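PfkB (Polaromonas sp. JS666, PDB 4DU5) probably transfers a phosphate group from ATP to a sugar or sugar-like substrate, as a ribokinase-type kinase of the pfkB family. Local coordinates at residues A[207-212]-A[226-231]; A[236-241]-A[259-264]; A[62-67]-A[283-288]; A[267-272]-A[303-308]; A[101-106]-A[144-149]. All blocks are in the same frame, centred on the assembly; numbering follows the deposited sequence.

Interaction 1 of 5, residues A[207-212]-A[226-231]; sequences AINDLA and RFLTGE
Asn209 on helix 201-212 reaches across to Leu228, in the last turn of helix 222-229, and its side chain is the polar part of the contact. CB starts toward Leu228, and with chi1 at -72° CG lies beside the backbone N, which swings the amide out between the helices. There the two branches part. OD1 rests against the flank of Leu228, 3.7 Å from its CB, and accepts a hydrogen bond from the hydroxyl of Tyr241 on helix 234-243. ND2 donates to Leu228 O at 3.0 Å with a fairly straight N-H angle of 160°; the oxygen lies in the plane of the amide, while ND2 stands 42° above the plane of the carbonyl. Beside this bond Ile208 CG2 meets both methyls of Leu228, with CD1 at 3.7 Å. Pro191 touches both residues. An alanine at Asn209 would lack the amide altogether, which would probably leave Leu228 O and the Tyr241 hydroxyl without these mates and open a gap beside the leucine. With both ends of the amide engaged, its rotation is fixed, and one polar group ties three helices together at the margin of an apolar patch.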
# COMPACT_ATOMS: atom_id res chain seq x y z
N ALA A 207 -4.33 29.84 0.87
CA ALA A 207 -3.94 29.26 -0.41
C ALA A 207 -5.13 29.04 -1.37
O ALA A 207 -5.11 29.52 -2.51
CB ALA A 207 -3.17 27.96 -0.19
N ILE A 208 -6.15 28.32 -0.91
CA ILE A 208 -7.33 28.09 -1.72
C ILE A 208 -7.84 29.43 -2.24
O ILE A 208 -7.98 29.61 -3.45
CB ILE A 208 -8.40 27.31 -0.94
CG1 ILE A 208 -8.04 25.83 -0.83
CG2 ILE A 208 -9.77 27.49 -1.55
CD1 ILE A 208 -7.54 25.21 -2.09
N ASN A 209 -8.04 30.41 -1.35
CA ASN A 209 -8.43 31.77 -1.78
C ASN A 209 -7.45 32.52 -2.67
O ASN A 209 -7.84 33.48 -3.32
CB ASN A 209 -8.79 32.68 -0.61
CG ASN A 209 -10.11 32.33 0.05
OD1 ASN A 209 -10.97 31.67 -0.53
ND2 ASN A 209 -10.28 32.78 1.28
N ASP A 210 -6.19 32.13 -2.70
CA ASP A 210 -5.22 32.83 -3.54
C ASP A 210 -5.29 32.21 -4.92
O ASP A 210 -5.10 32.87 -5.94
CB ASP A 210 -3.80 32.78 -2.93
CG ASP A 210 -2.70 33.20 -3.93
OD1 ASP A 210 -2.55 34.43 -4.19
OD2 ASP A 210 -1.99 32.29 -4.47
N LEU A 211 -5.55 30.91 -4.94
CA LEU A 211 -5.82 30.22 -6.19
C LEU A 211 -7.08 30.81 -6.86
O LEU A 211 -7.18 30.89 -8.09
CB LEU A 211 -5.97 28.72 -5.93
CG LEU A 211 -4.71 27.94 -5.58
CD1 LEU A 211 -5.01 26.73 -4.69
CD2 LEU A 211 -3.96 27.53 -6.82
N ALA A 212 -8.04 31.25 -6.04
CA ALA A 212 -9.29 31.80 -6.55
C ALA A 212 -9.00 33.00 -7.42
O ALA A 212 -9.72 33.25 -8.38
CB ALA A 212 -10.22 32.17 -5.41
N ARG A 226 -18.57 29.36 3.45
CA ARG A 226 -18.68 29.96 4.78
C ARG A 226 -17.31 29.92 5.45
O ARG A 226 -16.84 30.94 5.93
CB ARG A 226 -19.80 29.30 5.63
N PHE A 227 -16.66 28.76 5.42
CA PHE A 227 -15.30 28.67 5.93
C PHE A 227 -14.30 29.61 5.24
O PHE A 227 -13.46 30.21 5.90
CB PHE A 227 -14.78 27.25 5.80
CG PHE A 227 -13.46 27.01 6.48
CD1 PHE A 227 -12.26 27.32 5.83
CD2 PHE A 227 -13.41 26.46 7.77
CE1 PHE A 227 -11.03 27.10 6.44
CE2 PHE A 227 -12.20 26.23 8.40
CZ PHE A 227 -11.00 26.55 7.73
N LEU A 228 -14.40 29.71 3.92
CA LEU A 228 -13.41 30.42 3.13
C LEU A 228 -13.55 31.92 3.20
O LEU A 228 -12.57 32.65 3.26
CB LEU A 228 -13.45 29.96 1.67
CG LEU A 228 -12.94 28.54 1.34
CD1 LEU A 228 -13.13 28.21 -0.10
CD2 LEU A 228 -11.47 28.36 1.70
N THR A 229 -14.79 32.39 3.19
CA THR A 229 -15.06 33.80 2.97
C THR A 229 -15.58 34.51 4.22
O THR A 229 -15.44 35.72 4.35
CB THR A 229 -16.03 34.00 1.80
OG1 THR A 229 -17.34 33.55 2.16
CG2 THR A 229 -15.59 33.20 0.60
N GLY A 230 -16.17 33.75 5.14
CA GLY A 230 -16.76 34.32 6.34
C GLY A 230 -18.20 34.73 6.16
O GLY A 230 -18.88 35.06 7.12
N GLU A 231 -18.68 34.70 4.92
CA GLU A 231 -20.05 35.10 4.57
C GLU A 231 -21.00 33.97 4.89
O GLU A 231 -20.57 32.84 4.98
CB GLU A 231 -20.14 35.45 3.08
CG GLU A 231 -19.27 36.63 2.63
CD GLU A 231 -19.93 37.98 2.89
OE1 GLU A 231 -21.10 38.02 3.34
OE2 GLU A 231 -19.27 39.02 2.63

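Interaction 2 of 5, residues A[236-241]-A[259-264]; sequences GVARFY and YFDGEA
Ala238 and Asp261 mark the closest backbone approach, their CA atoms 6.2 Å apart, where the axis of helix 236-241 passes 8.6 Å from that of strand 259-262 with the two running roughly the same way at a signed crossing angle of -29°. Ala238 is small, consistent with the close approach of the strand. Its CB points at the strand and is met by two side chains from alternate positions, Tyr259 and Asp261. The tyrosine offers the edge of its ring: the methyl lies near the ring plane, 3.9 Å from Tyr259 CE2, so the face is not used for this contact. Tyr259 CG is anti to the backbone N (chi1 176°), and the ring is thereby extended from the strand beside the helix, where it also touches Pro234 and Glu235.

Asp261 lies alongside the same methyl, its CB 3.6 Å from Ala238 CB. The carboxylate does not bond to this part of the helix; its OD1 forms a salt bridge with Arg242, further along the same helix. Arg239 only grazes the strand, and its guanidinium leads off to a salt bridge with Glu231. Between the two inward-facing residues, Phe260 points away and packs on Val301 and Pro302 of helix 301-316. A strand clothed by one helix on each face in this way is the hallmark of a three-layer alpha/beta/alpha sandwich, here at the antiparallel hairpin that follows the parallel strands of the ribokinase-like sheet.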
# COMPACT_ATOMS: atom_id res chain seq x y z
N GLY A 236 -23.25 36.53 -0.82
CA GLY A 236 -22.00 37.01 -0.22
C GLY A 236 -20.82 36.19 -0.67
O GLY A 236 -19.81 36.74 -1.16
N VAL A 237 -20.92 34.87 -0.50
CA VAL A 237 -19.86 33.96 -0.97
C VAL A 237 -19.51 34.31 -2.41
O VAL A 237 -18.34 34.57 -2.71
CB VAL A 237 -20.25 32.49 -0.86
CG1 VAL A 237 -19.35 31.63 -1.72
CG2 VAL A 237 -20.24 32.04 0.61
N ALA A 238 -20.53 34.37 -3.26
CA ALA A 238 -20.36 34.78 -4.64
C ALA A 238 -19.63 36.12 -4.80
O ALA A 238 -18.65 36.20 -5.54
CB ALA A 238 -21.68 34.81 -5.34
N ARG A 239 -20.09 37.19 -4.15
CA ARG A 239 -19.43 38.48 -4.38
C ARG A 239 -17.96 38.54 -3.87
O ARG A 239 -17.15 39.32 -4.39
CB ARG A 239 -20.28 39.73 -4.00
CG ARG A 239 -21.29 39.60 -2.86
CD ARG A 239 -21.68 40.97 -2.31
NE ARG A 239 -20.47 41.71 -1.90
CZ ARG A 239 -19.78 41.54 -0.76
NH1 ARG A 239 -20.16 40.65 0.17
NH2 ARG A 239 -18.69 42.28 -0.53
N PHE A 240 -17.63 37.67 -2.91
CA PHE A 240 -16.26 37.51 -2.45
C PHE A 240 -15.33 37.05 -3.59
O PHE A 240 -14.20 37.53 -3.70
CB PHE A 240 -16.22 36.48 -1.32
CG PHE A 240 -14.87 36.29 -0.72
CD1 PHE A 240 -13.94 35.43 -1.32
CD2 PHE A 240 -14.51 36.98 0.43
CE1 PHE A 240 -12.66 35.27 -0.77
CE2 PHE A 240 -13.25 36.82 0.99
CZ PHE A 240 -12.31 35.97 0.38
N TYR A 241 -15.80 36.13 -4.42
CA TYR A 241 -14.98 35.62 -5.51
C TYR A 241 -15.11 36.42 -6.78
O TYR A 241 -14.25 36.34 -7.65
CB TYR A 241 -15.24 34.15 -5.77
CG TYR A 241 -14.83 33.31 -4.60
CD1 TYR A 241 -13.49 33.06 -4.34
CD2 TYR A 241 -15.78 32.81 -3.73
CE1 TYR A 241 -13.11 32.32 -3.25
CE2 TYR A 241 -15.41 32.04 -2.65
CZ TYR A 241 -14.07 31.81 -2.41
OH TYR A 241 -13.71 31.06 -1.33
N TYR A 259 -26.93 28.69 -6.61
CA TYR A 259 -27.00 30.12 -6.91
C TYR A 259 -25.87 30.46 -7.85
O TYR A 259 -24.72 30.07 -7.61
CB TYR A 259 -26.74 30.94 -5.66
CG TYR A 259 -26.69 32.44 -5.90
CD1 TYR A 259 -27.85 33.14 -6.22
CD2 TYR A 259 -25.50 33.15 -5.79
CE1 TYR A 259 -27.84 34.50 -6.41
CE2 TYR A 259 -25.47 34.54 -5.99
CZ TYR A 259 -26.66 35.21 -6.30
OH TYR A 259 -26.71 36.57 -6.50
N PHE A 260 -26.17 31.24 -8.88
CA PHE A 260 -25.12 31.65 -9.77
C PHE A 260 -25.01 33.16 -9.83
O PHE A 260 -26.03 33.86 -9.74
CB PHE A 260 -25.28 31.05 -11.16
CG PHE A 260 -26.40 31.61 -11.93
CD1 PHE A 260 -26.24 32.77 -12.66
CD2 PHE A 260 -27.59 30.98 -11.95
CE1 PHE A 260 -27.28 33.29 -13.39
CE2 PHE A 260 -28.63 31.48 -12.68
CZ PHE A 260 -28.47 32.63 -13.39
N ASP A 261 -23.78 33.65 -9.98
CA ASP A 261 -23.49 35.09 -9.98
C ASP A 261 -22.43 35.34 -11.02
O ASP A 261 -21.24 35.07 -10.81
CB ASP A 261 -23.04 35.57 -8.58
CG ASP A 261 -22.52 37.00 -8.56
OD1 ASP A 261 -22.44 37.70 -9.59
OD2 ASP A 261 -22.18 37.46 -7.47
N GLY A 262 -22.86 35.87 -12.16
CA GLY A 262 -21.95 36.06 -13.28
C GLY A 262 -22.20 37.39 -13.94
O GLY A 262 -23.11 38.09 -13.55
N GLU A 263 -21.40 37.68 -14.96
CA GLU A 263 -21.36 38.97 -15.64
C GLU A 263 -22.67 39.34 -16.36
O GLU A 263 -23.04 40.51 -16.39
CB GLU A 263 -20.22 38.98 -16.67
CG GLU A 263 -18.85 39.46 -16.17
CD GLU A 263 -17.73 39.24 -17.21
OE1 GLU A 263 -16.70 39.95 -17.14
OE2 GLU A 263 -17.87 38.34 -18.11
N ALA A 264 -23.33 38.36 -16.97
CA ALA A 264 -24.70 38.48 -17.48
C ALA A 264 -25.84 38.66 -16.42
O ALA A 264 -26.90 39.15 -16.77
CB ALA A 264 -25.02 37.30 -18.36

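Interaction 3 of 5, residues A[62-67]-A[283-288]; sequences TNVAIG and AGDGFA
Asp285 OD2 is the polar atom that two groups of Asn63 approach: ND2 stands 3.7 Å from it, too long for a hydrogen bond, and Asn63 CB lies close behind. Asp285 closes the Gly-Ala-Gly-Asp sequence characteristic of pfkB kinases, at the start of helix 283-296. In relatives this helix start borders the site of phosphoryl transfer, and the same role is probable here. Residues 275-281, just before it, are not modelled.

Asn63 sits on helix 60-70, and its side chain also touches Thr57 of strand 52-58, which belongs to the smaller sheet. Its CG is turned away from its own carbonyl carbon to lie beside the backbone N (chi1 -54°), which brings the amide over to the aspartate. The amide and carboxylate planes are turned 47° against each other, so the two groups are neither coplanar nor perpendicular.

The helices come nearest at Val64 and Asp285, whose CA atoms are 5.7 Å apart, and on the far side of the second helix Phe287 packs against Val250 and Lys252 of the central sheet. Val64 is the apolar half of the contact and runs at about a right angle to the aspartate side chain. Its CG2 branch, the one beside the backbone N, rests 3.9 Å from the carbonyl oxygen Asp285 O and 4.2 Å from the carboxylate oxygen Asp285 OD1.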
# COMPACT_ATOMS: atom_id res chain seq x y z
N THR A 62 -9.67 13.24 -11.29
CA THR A 62 -9.91 12.19 -12.25
C THR A 62 -11.38 11.88 -12.40
O THR A 62 -11.84 11.67 -13.50
CB THR A 62 -9.08 10.92 -11.98
OG1 THR A 62 -9.49 10.31 -10.73
CG2 THR A 62 -7.63 11.29 -11.95
N ASN A 63 -12.10 11.84 -11.28
CA ASN A 63 -13.57 11.65 -11.32
C ASN A 63 -14.19 12.70 -12.25
O ASN A 63 -15.03 12.35 -13.10
CB ASN A 63 -14.19 11.72 -9.93
CG ASN A 63 -13.54 10.73 -8.96
OD1 ASN A 63 -13.24 9.58 -9.33
ND2 ASN A 63 -13.30 11.18 -7.72
N VAL A 64 -13.75 13.95 -12.15
CA VAL A 64 -14.30 14.98 -13.02
C VAL A 64 -13.94 14.66 -14.49
O VAL A 64 -14.76 14.84 -15.43
CB VAL A 64 -13.88 16.43 -12.58
CG1 VAL A 64 -14.16 17.48 -13.63
CG2 VAL A 64 -14.61 16.81 -11.36
N ALA A 65 -12.71 14.17 -14.68
CA ALA A 65 -12.20 13.86 -16.00
C ALA A 65 -13.02 12.72 -16.63
O ALA A 65 -13.43 12.83 -17.75
CB ALA A 65 -10.75 13.54 -15.93
N ILE A 66 -13.27 11.66 -15.90
CA ILE A 66 -14.13 10.55 -16.35
C ILE A 66 -15.57 10.95 -16.78
O ILE A 66 -16.13 10.39 -17.70
CB ILE A 66 -14.27 9.50 -15.22
CG1 ILE A 66 -12.92 8.93 -14.77
CG2 ILE A 66 -15.29 8.41 -15.59
CD1 ILE A 66 -13.06 7.71 -13.81
N GLY A 67 -16.17 11.88 -16.06
CA GLY A 67 -17.49 12.40 -16.42
C GLY A 67 -17.49 13.24 -17.68
O GLY A 67 -18.24 12.96 -18.60
N ALA A 283 -21.20 14.24 -5.09
CA ALA A 283 -22.12 15.18 -5.74
C ALA A 283 -21.49 16.50 -6.21
O ALA A 283 -22.02 17.15 -7.12
CB ALA A 283 -23.29 15.49 -4.82
N GLY A 284 -20.39 16.92 -5.58
CA GLY A 284 -19.65 18.07 -6.05
C GLY A 284 -19.04 17.75 -7.40
O GLY A 284 -19.11 18.54 -8.35
N ASP A 285 -18.46 16.58 -7.50
CA ASP A 285 -17.82 16.15 -8.73
C ASP A 285 -18.82 16.08 -9.89
O ASP A 285 -18.51 16.48 -11.01
CB ASP A 285 -17.07 14.82 -8.55
CG ASP A 285 -15.92 14.90 -7.50
OD1 ASP A 285 -15.22 15.97 -7.34
OD2 ASP A 285 -15.70 13.84 -6.86
N GLY A 286 -20.03 15.62 -9.62
CA GLY A 286 -21.02 15.61 -10.65
C GLY A 286 -21.36 17.02 -11.02
O GLY A 286 -21.42 17.41 -12.21
N PHE A 287 -21.56 17.83 -9.99
CA PHE A 287 -21.91 19.18 -10.24
C PHE A 287 -20.94 19.78 -11.25
O PHE A 287 -21.38 20.18 -12.31
CB PHE A 287 -22.04 20.01 -8.96
CG PHE A 287 -22.71 21.31 -9.19
CD1 PHE A 287 -24.10 21.39 -9.18
CD2 PHE A 287 -21.96 22.45 -9.47
CE1 PHE A 287 -24.73 22.59 -9.42
CE2 PHE A 287 -22.58 23.68 -9.71
CZ PHE A 287 -23.97 23.76 -9.69
N ALA A 288 -19.63 19.78 -10.99
CA ALA A 288 -18.68 20.45 -11.91
C ALA A 288 -18.62 19.84 -13.28
O ALA A 288 -18.43 20.57 -14.26
CB ALA A 288 -17.28 20.58 -11.33

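Interaction 4 of 5, residues A[267-272]-A[303-308]; sequences GRVAGF and EAVKRG
Val305 is the first residue of helix 303-308 to meet the strand, coming up against Val269. Its CB lies 4.0 Å from Val269 CG2, and its CG1 branch points in beside the same methyl and Val269 CB. Val305 is buried, and Ala258 and Phe287 touch it as well, so the two valines join a larger apolar cluster.

Val269 itself has CG1 anti to the backbone N (chi1 171°), a setting that spreads its methyls over two successive helix residues: CG2 goes to Val305, and CG1 to Lys306. Strand 265-269 is the outermost strand of the main sheet at this end within the chain and the second arm of a beta hairpin, and helix 301-316 packs across it as one of the outer helices of the alpha/beta/alpha sandwich. An alanine in place of Val269 would keep only the CB, and is likely to open a gap between the edge strand and the helix, leaving Val305 and the root of Lys306 without part of their apolar cover.

Lys306 follows, and it is the aliphatic root that does the touching, with CB 3.7 Å from Val269 CG1 at about a right angle. Beyond it the chain bends twice, passing near Phe272, whose CZ is 4.4 Å from Lys306 CE. The phenyl ring also approaches the helix backbone, CE1 lying 3.7 Å from Lys306 O, and makes an edge-to-face pair with Trp310 one turn on. Arg307 turns away from the strand toward a salt bridge with Asp297.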
# COMPACT_ATOMS: atom_id res chain seq x y z
N GLY A 267 -28.98 34.44 -10.30
CA GLY A 267 -30.16 33.60 -10.33
C GLY A 267 -30.11 32.40 -9.40
O GLY A 267 -29.13 32.21 -8.71
N ARG A 268 -31.17 31.62 -9.37
CA ARG A 268 -31.16 30.36 -8.63
C ARG A 268 -31.67 29.30 -9.57
O ARG A 268 -32.44 29.59 -10.48
CB ARG A 268 -32.03 30.40 -7.37
CG ARG A 268 -31.86 31.66 -6.59
CD ARG A 268 -31.96 31.43 -5.10
NE ARG A 268 -31.32 32.53 -4.36
CZ ARG A 268 -30.75 32.41 -3.16
NH1 ARG A 268 -30.74 31.23 -2.54
NH2 ARG A 268 -30.18 33.47 -2.58
N VAL A 269 -31.18 28.09 -9.36
CA VAL A 269 -31.70 26.94 -10.06
C VAL A 269 -32.20 25.91 -9.03
O VAL A 269 -31.51 25.61 -8.05
CB VAL A 269 -30.67 26.37 -11.01
CG1 VAL A 269 -31.14 25.01 -11.61
CG2 VAL A 269 -30.35 27.42 -12.09
N ALA A 270 -33.41 25.41 -9.28
CA ALA A 270 -34.11 24.52 -8.35
C ALA A 270 -33.28 23.31 -7.85
O ALA A 270 -33.09 23.12 -6.63
CB ALA A 270 -35.44 24.05 -8.96
N GLY A 271 -32.77 22.50 -8.76
CA GLY A 271 -32.08 21.32 -8.29
C GLY A 271 -33.08 20.23 -7.97
O GLY A 271 -34.18 20.50 -7.49
N PHE A 272 -32.67 18.99 -8.23
CA PHE A 272 -33.56 17.83 -8.34
C PHE A 272 -33.65 17.05 -7.02
O PHE A 272 -32.96 17.38 -6.04
CB PHE A 272 -33.06 16.91 -9.47
CG PHE A 272 -32.97 17.58 -10.83
CD1 PHE A 272 -32.07 18.63 -11.05
CD2 PHE A 272 -33.75 17.12 -11.90
CE1 PHE A 272 -31.98 19.24 -12.29
CE2 PHE A 272 -33.68 17.72 -13.15
CZ PHE A 272 -32.79 18.79 -13.35
N GLU A 303 -28.87 27.08 -17.87
CA GLU A 303 -29.06 25.69 -18.29
C GLU A 303 -27.85 24.82 -17.88
O GLU A 303 -27.98 23.59 -17.75
CB GLU A 303 -29.32 25.59 -19.80
CG GLU A 303 -30.39 26.57 -20.37
CD GLU A 303 -29.77 27.81 -21.08
OE1 GLU A 303 -28.97 28.53 -20.44
OE2 GLU A 303 -30.06 28.05 -22.29
N ALA A 304 -26.69 25.46 -17.68
CA ALA A 304 -25.48 24.76 -17.31
C ALA A 304 -25.57 24.33 -15.86
O ALA A 304 -25.22 23.15 -15.51
CB ALA A 304 -24.26 25.61 -17.52
N VAL A 305 -26.03 25.27 -15.01
CA VAL A 305 -26.19 24.95 -13.59
C VAL A 305 -27.21 23.83 -13.38
O VAL A 305 -27.06 23.03 -12.47
CB VAL A 305 -26.60 26.17 -12.78
CG1 VAL A 305 -26.55 25.87 -11.31
CG2 VAL A 305 -25.69 27.31 -13.11
N LYS A 306 -28.23 23.76 -14.24
CA LYS A 306 -29.19 22.69 -14.04
C LYS A 306 -28.61 21.37 -14.49
O LYS A 306 -28.83 20.35 -13.83
CB LYS A 306 -30.58 22.97 -14.65
CG LYS A 306 -30.70 22.77 -16.14
CD LYS A 306 -31.92 21.97 -16.51
CE LYS A 306 -33.14 22.44 -15.77
NZ LYS A 306 -34.35 21.89 -16.47
N ARG A 307 -27.83 21.39 -15.58
CA ARG A 307 -27.09 20.17 -15.91
C ARG A 307 -26.22 19.75 -14.71
O ARG A 307 -26.36 18.64 -14.18
CB ARG A 307 -26.25 20.27 -17.18
CG ARG A 307 -25.58 18.93 -17.51
CD ARG A 307 -24.59 19.03 -18.60
NE ARG A 307 -25.21 19.42 -19.86
CZ ARG A 307 -24.53 19.71 -20.97
NH1 ARG A 307 -23.21 19.70 -20.99
NH2 ARG A 307 -25.18 20.02 -22.08
N GLY A 308 -25.35 20.66 -14.27
CA GLY A 308 -24.57 20.46 -13.05
C GLY A 308 -25.43 19.85 -11.98
O GLY A 308 -25.09 18.80 -11.40

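Interaction 5 of 5, residues A[101-106]-A[144-149]; sequences CSHVVC and DIDEAW
His103 lies flat on Trp149, and this aromatic stack carries the contact. The imidazole is centred 3.5 Å from the five-membered ring of the indole, with the planes only 11° apart, a face-to-face stack in which the two side chains run past each other in opposite directions. Trp149 CG is anti to the backbone N (chi1 177°), which sends the indole from the short helix 147-150 out across the face of the imidazole. A CH-pi contact extends the overlap: His103 CB sits over the six-membered ring, 3.9 Å from its centroid, so the overlap reaches both rings of the indole on that face.

Polar groups lie close by. Asp146, at the N-cap position of the helix, brings OD2 to the edge of the imidazole near CE1, its carboxylate tilted 25° from the ring plane. The closeness is doubtful at 2.7 Å resolution. Ser102 OG is a distant 4.1 Å from Trp149 NE1, and it is hydrogen-bonded instead to Asp100.

The backbone sets this up through a type I turn from Cys101 to Val104, which puts His103 at a corner in strand 100-106, the outermost strand of the main sheet at this end within the chain. Trp149 also touches Leu27, Ile30 and Ala78, side chains of that sheet's strands. The contact, near the surface, is held by ring overlap and not by hydrogen bonds across it, and the flat indole face is likely to limit how far the imidazole can turn.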
# COMPACT_ATOMS: atom_id res chain seq x y z
N CYS A 101 -3.98 10.20 -21.94
CA CYS A 101 -3.00 9.90 -20.88
C CYS A 101 -1.50 10.14 -21.23
O CYS A 101 -0.61 9.85 -20.44
CB CYS A 101 -3.25 8.48 -20.36
SG CYS A 101 -4.81 8.34 -19.38
N SER A 102 -1.23 10.69 -22.40
CA SER A 102 0.13 10.94 -22.87
C SER A 102 1.00 11.68 -21.86
O SER A 102 2.22 11.64 -21.94
CB SER A 102 0.11 11.71 -24.20
OG SER A 102 -0.60 12.93 -24.05
N HIS A 103 0.39 12.37 -20.92
CA HIS A 103 1.17 13.15 -19.97
C HIS A 103 1.13 12.59 -18.58
O HIS A 103 1.41 13.28 -17.60
CB HIS A 103 0.80 14.63 -20.02
CG HIS A 103 1.30 15.32 -21.24
ND1 HIS A 103 2.25 16.32 -21.20
CD2 HIS A 103 1.04 15.10 -22.55
CE1 HIS A 103 2.54 16.70 -22.43
NE2 HIS A 103 1.81 15.99 -23.27
N VAL A 104 0.82 11.29 -18.52
CA VAL A 104 1.01 10.57 -17.30
C VAL A 104 2.38 9.91 -17.35
O VAL A 104 2.60 8.95 -18.09
CB VAL A 104 -0.09 9.53 -17.07
CG1 VAL A 104 0.09 8.89 -15.71
CG2 VAL A 104 -1.47 10.19 -17.17
N VAL A 105 3.30 10.46 -16.58
CA VAL A 105 4.60 9.85 -16.42
C VAL A 105 4.45 8.63 -15.51
O VAL A 105 4.01 8.74 -14.36
CB VAL A 105 5.61 10.82 -15.80
CG1 VAL A 105 6.96 10.14 -15.64
CG2 VAL A 105 5.74 12.10 -16.64
N CYS A 106 4.81 7.48 -16.02
CA CYS A 106 4.95 6.32 -15.21
C CYS A 106 6.43 6.14 -14.88
O CYS A 106 7.19 5.60 -15.67
CB CYS A 106 4.41 5.15 -15.97
SG CYS A 106 2.76 5.52 -16.53
N ASP A 144 7.11 19.74 -14.36
CA ASP A 144 6.24 18.70 -14.93
C ASP A 144 5.32 19.22 -16.03
O ASP A 144 4.97 18.50 -16.94
CB ASP A 144 5.43 18.00 -13.82
CG ASP A 144 6.25 16.95 -13.07
OD1 ASP A 144 6.93 17.29 -12.07
OD2 ASP A 144 6.19 15.77 -13.48
N ILE A 145 4.93 20.49 -15.90
CA ILE A 145 4.02 21.15 -16.83
C ILE A 145 4.62 21.25 -18.25
O ILE A 145 5.71 21.79 -18.43
CB ILE A 145 3.73 22.60 -16.32
CG1 ILE A 145 3.39 22.61 -14.84
CG2 ILE A 145 2.63 23.28 -17.13
CD1 ILE A 145 3.57 23.97 -14.22
N ASP A 146 3.91 20.71 -19.24
CA ASP A 146 4.28 20.90 -20.65
C ASP A 146 3.44 22.01 -21.27
O ASP A 146 2.28 21.80 -21.67
CB ASP A 146 4.11 19.60 -21.45
CG ASP A 146 4.28 19.81 -22.96
OD1 ASP A 146 4.69 20.90 -23.41
OD2 ASP A 146 4.00 18.86 -23.72
N GLU A 147 4.04 23.20 -21.37
CA GLU A 147 3.32 24.42 -21.78
C GLU A 147 2.58 24.33 -23.11
O GLU A 147 1.38 24.53 -23.14
CB GLU A 147 4.21 25.65 -21.68
CG GLU A 147 4.70 25.89 -20.23
CD GLU A 147 5.57 27.14 -20.08
OE1 GLU A 147 5.84 27.79 -21.12
OE2 GLU A 147 5.99 27.47 -18.94
N ALA A 148 3.26 24.01 -24.19
CA ALA A 148 2.56 23.88 -25.48
C ALA A 148 1.31 23.00 -25.37
O ALA A 148 0.27 23.28 -26.02
CB ALA A 148 3.51 23.34 -26.58
N TRP A 149 1.43 21.93 -24.57
CA TRP A 149 0.38 20.90 -24.46
C TRP A 149 -0.86 21.41 -23.73
O TRP A 149 -2.00 21.12 -24.12
CB TRP A 149 0.92 19.67 -23.75
CG TRP A 149 -0.08 18.61 -23.56
CD1 TRP A 149 -0.63 17.81 -24.52
CD2 TRP A 149 -0.67 18.22 -22.32
NE1 TRP A 149 -1.54 16.96 -23.96
CE2 TRP A 149 -1.59 17.19 -22.61
CE3 TRP A 149 -0.52 18.64 -21.01
CZ2 TRP A 149 -2.34 16.56 -21.62
CZ3 TRP A 149 -1.28 18.02 -20.01
CH2 TRP A 149 -2.18 16.99 -20.32

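Overall arrangement
Interactions 1, 2 and 4 form a continuous chain along one end of the sandwich. Interactions 1 and 2, 13 Å apart between centres, pack where Thr229 CG2 lies 3.4 Å from Phe240 CD1. Interaction 2 passes to interaction 4 through the hairpin, where Phe260 O and Gly267 N pair at 3.1 Å. Phe287 then joins interaction 4 to interaction 3, its CZ 3.7 Å from Val305 CG1. Interaction 3, its centre about 6 Å from the centre of the chain, bears the family signature and is the one probably nearest the active site. Interaction 5 lies apart, on strand 100-106 at the other side of the main sheet, its centre about 34 Å from that of interaction 4.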